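Local coordinates for hypothetical protein Atu0636 (Agrobacterium tumefaciens, PDB 2OZV) that is of unknown function but is predicted to be an O-methyltransferase, probably transferring a methyl group from S-adenosylmethionine to a hydroxyl of its substrate, at residues B[149-152]-B[153-156]. Numbering follows the deposited sequence.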
ATOM      1  N   PHE B 149     -10.380  -7.059  11.349  1.00 50.88           N
ATOM      2  CA  PHE B 149      -9.019  -7.504  11.072  1.00 49.67           C
ATOM      3  C   PHE B 149      -8.241  -7.756  12.363  1.00 48.56           C
ATOM      4  O   PHE B 149      -7.551  -8.772  12.488  1.00 48.48           O
ATOM      5  CB  PHE B 149      -8.286  -6.513  10.169  1.00 50.93           C
ATOM      6  CG  PHE B 149      -8.671  -6.644   8.712  1.00 53.32           C
ATOM      7  CD1 PHE B 149      -8.189  -7.692   7.948  1.00 55.37           C
ATOM      8  CD2 PHE B 149      -9.512  -5.705   8.121  1.00 56.98           C
ATOM      9  CE1 PHE B 149      -8.539  -7.818   6.583  1.00 56.36           C
ATOM     10  CE2 PHE B 149      -9.861  -5.829   6.766  1.00 56.46           C
ATOM     11  CZ  PHE B 149      -9.374  -6.877   6.018  1.00 53.79           C
ATOM     12  N   GLU B 150      -8.365  -6.843  13.324  1.00 47.11           N
ATOM     13  CA  GLU B 150      -7.766  -7.049  14.632  1.00 46.91           C
ATOM     14  C   GLU B 150      -8.162  -8.391  15.259  1.00 47.05           C
ATOM     15  O   GLU B 150      -7.285  -9.163  15.657  1.00 47.27           O
ATOM     16  CB  GLU B 150      -8.127  -5.888  15.570  1.00 46.35           C
ATOM     17  CG  GLU B 150      -7.733  -6.124  17.040  1.00 49.59           C
ATOM     18  CD  GLU B 150      -6.219  -6.264  17.261  1.00 51.24           C
ATOM     19  OE1 GLU B 150      -5.409  -5.868  16.399  1.00 52.83           O
ATOM     20  OE2 GLU B 150      -5.828  -6.783  18.325  1.00 54.05           O
ATOM     21  N   ASP B 151      -9.465  -8.672  15.339  1.00 46.30           N
ATOM     22  CA  ASP B 151      -9.939  -9.946  15.926  1.00 46.79           C
ATOM     23  C   ASP B 151      -9.433 -11.168  15.165  1.00 46.26           C
ATOM     24  O   ASP B 151      -8.876 -12.095  15.763  1.00 45.24           O
ATOM     25  CB  ASP B 151     -11.461 -10.001  15.969  1.00 47.48           C
ATOM     26  CG  ASP B 151     -12.062  -9.109  17.050  1.00 50.35           C
ATOM     27  OD1 ASP B 151     -11.343  -8.699  17.996  1.00 54.61           O
ATOM     28  OD2 ASP B 151     -13.274  -8.826  16.955  1.00 52.72           O
ATOM     29  N   TRP B 152      -9.623 -11.168  13.846  1.00 45.53           N
ATOM     30  CA  TRP B 152      -9.260 -12.327  13.039  1.00 46.34           C
ATOM     31  C   TRP B 152      -7.751 -12.579  13.009  1.00 46.25           C
ATOM     32  O   TRP B 152      -7.325 -13.725  13.101  1.00 46.29           O
ATOM     33  CB  TRP B 152      -9.782 -12.171  11.619  1.00 46.71           C
ATOM     34  CG  TRP B 152     -11.240 -12.352  11.458  1.00 47.98           C
ATOM     35  CD1 TRP B 152     -12.231 -11.942  12.295  1.00 49.67           C
ATOM     36  CD2 TRP B 152     -11.879 -12.969  10.343  1.00 47.84           C
ATOM     37  NE1 TRP B 152     -13.469 -12.283  11.771  1.00 49.92           N
ATOM     38  CE2 TRP B 152     -13.267 -12.914  10.569  1.00 48.91           C
ATOM     39  CE3 TRP B 152     -11.400 -13.589   9.184  1.00 47.97           C
ATOM     40  CZ2 TRP B 152     -14.193 -13.441   9.664  1.00 48.40           C
ATOM     41  CZ3 TRP B 152     -12.316 -14.101   8.280  1.00 48.69           C
ATOM     42  CH2 TRP B 152     -13.697 -14.018   8.524  1.00 48.20           C
ATOM     43  N   ILE B 153      -6.953 -11.510  12.895  1.00 46.28           N
ATOM     44  CA  ILE B 153      -5.495 -11.665  12.901  1.00 46.37           C
ATOM     45  C   ILE B 153      -4.956 -12.018  14.305  1.00 45.52           C
ATOM     46  O   ILE B 153      -4.005 -12.795  14.416  1.00 46.73           O
ATOM     47  CB  ILE B 153      -4.786 -10.446  12.233  1.00 46.59           C
ATOM     48  CG1 ILE B 153      -5.114 -10.482  10.725  1.00 45.76           C
ATOM     49  CG2 ILE B 153      -3.260 -10.526  12.395  1.00 45.74           C
ATOM     50  CD1 ILE B 153      -4.820  -9.190   9.930  1.00 47.37           C
ATOM     51  N   ARG B 154      -5.579 -11.511  15.370  1.00 45.69           N
ATOM     52  CA  ARG B 154      -5.268 -11.996  16.713  1.00 45.78           C
ATOM     53  C   ARG B 154      -5.466 -13.520  16.794  1.00 45.24           C
ATOM     54  O   ARG B 154      -4.589 -14.233  17.259  1.00 44.74           O
ATOM     55  CB  ARG B 154      -6.139 -11.302  17.767  1.00 46.21           C
ATOM     56  CG  ARG B 154      -5.785 -11.633  19.212  1.00 47.99           C
ATOM     57  CD  ARG B 154      -6.790 -10.978  20.173  1.00 48.03           C
ATOM     58  NE  ARG B 154      -8.117 -11.536  19.930  1.00 53.18           N
ATOM     59  CZ  ARG B 154      -9.202 -10.838  19.598  1.00 55.72           C
ATOM     60  NH1 ARG B 154      -9.152  -9.514  19.507  1.00 54.90           N
ATOM     61  NH2 ARG B 154     -10.354 -11.479  19.368  1.00 56.20           N
ATOM     62  N   THR B 155      -6.615 -14.008  16.324  1.00 44.34           N
ATOM     63  CA  THR B 155      -6.867 -15.462  16.297  1.00 44.49           C
ATOM     64  C   THR B 155      -5.852 -16.184  15.399  1.00 44.85           C
ATOM     65  O   THR B 155      -5.310 -17.218  15.789  1.00 44.66           O
ATOM     66  CB  THR B 155      -8.318 -15.748  15.893  1.00 44.57           C
ATOM     67  OG1 THR B 155      -9.182 -15.250  16.929  1.00 45.05           O
ATOM     68  CG2 THR B 155      -8.552 -17.284  15.660  1.00 44.51           C
ATOM     69  N   ALA B 156      -5.582 -15.639  14.209  1.00 44.88           N
ATOM     70  CA  ALA B 156      -4.642 -16.283  13.270  1.00 45.12           C
ATOM     71  C   ALA B 156      -3.294 -16.499  13.950  1.00 45.38           C
ATOM     72  O   ALA B 156      -2.695 -17.569  13.818  1.00 45.38           O
ATOM     73  CB  ALA B 156      -4.464 -15.456  11.949  1.00 45.40           C
TER
HETATM   74  O   HOH W   1      -7.342  -7.670  20.469  1.00 48.78           O
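Asp-151 and Arg-154, three residues apart on helix 148-159, run alongside each other in the same direction, joined by a salt bridge. One carboxylate oxygen does the work: OD1 of Asp-151 takes NH1 of Arg-154 at 2.8 Å, on its anti side, while NH2 of Arg-154 adds a weak bond to the same OD1 at 3.3 Å. The planes of carboxylate and guanidinium stand 59° apart, so this is not a flat two-oxygen pairing. Arg-154 leaves the helix extended and then bends about its CG-CD bond (chi3 63°), which folds its guanidinium back toward the preceding turn, with CA of Asp-151 and the carbonyl of Glu-150 beneath one face. A water in the plane of the guanidinium, at its edge, accepts from NH1 of Arg-154 and donates to OE2 of Glu-150, each at 2.8 Å, linking two opposite charges that do not touch directly; OE2 of Glu-150 also forms a salt bridge with Arg-185. On the buried side, the Phe-149 ring presents its edge to Ile-153, CD1 to CD1 at 4.2 Å. Ile-153 reaches this ring because CG1 stands anti to its own carbonyl carbon (chi1 -69°), carrying CD1 back along the helix. Ala-181 of helix 175-182 packs against both residues, and Ile-153 and Ala-156 pack against strands 116-121 and 164-170. Four i to i+4 backbone bonds, from Phe-149 O to Ile-153 N through Trp-152 O to Ala-156 N, hold the turns. The result is an amphipathic helix covering the central sheet of an alpha/beta fold, consistent with the Rossmann-like methyltransferase domain.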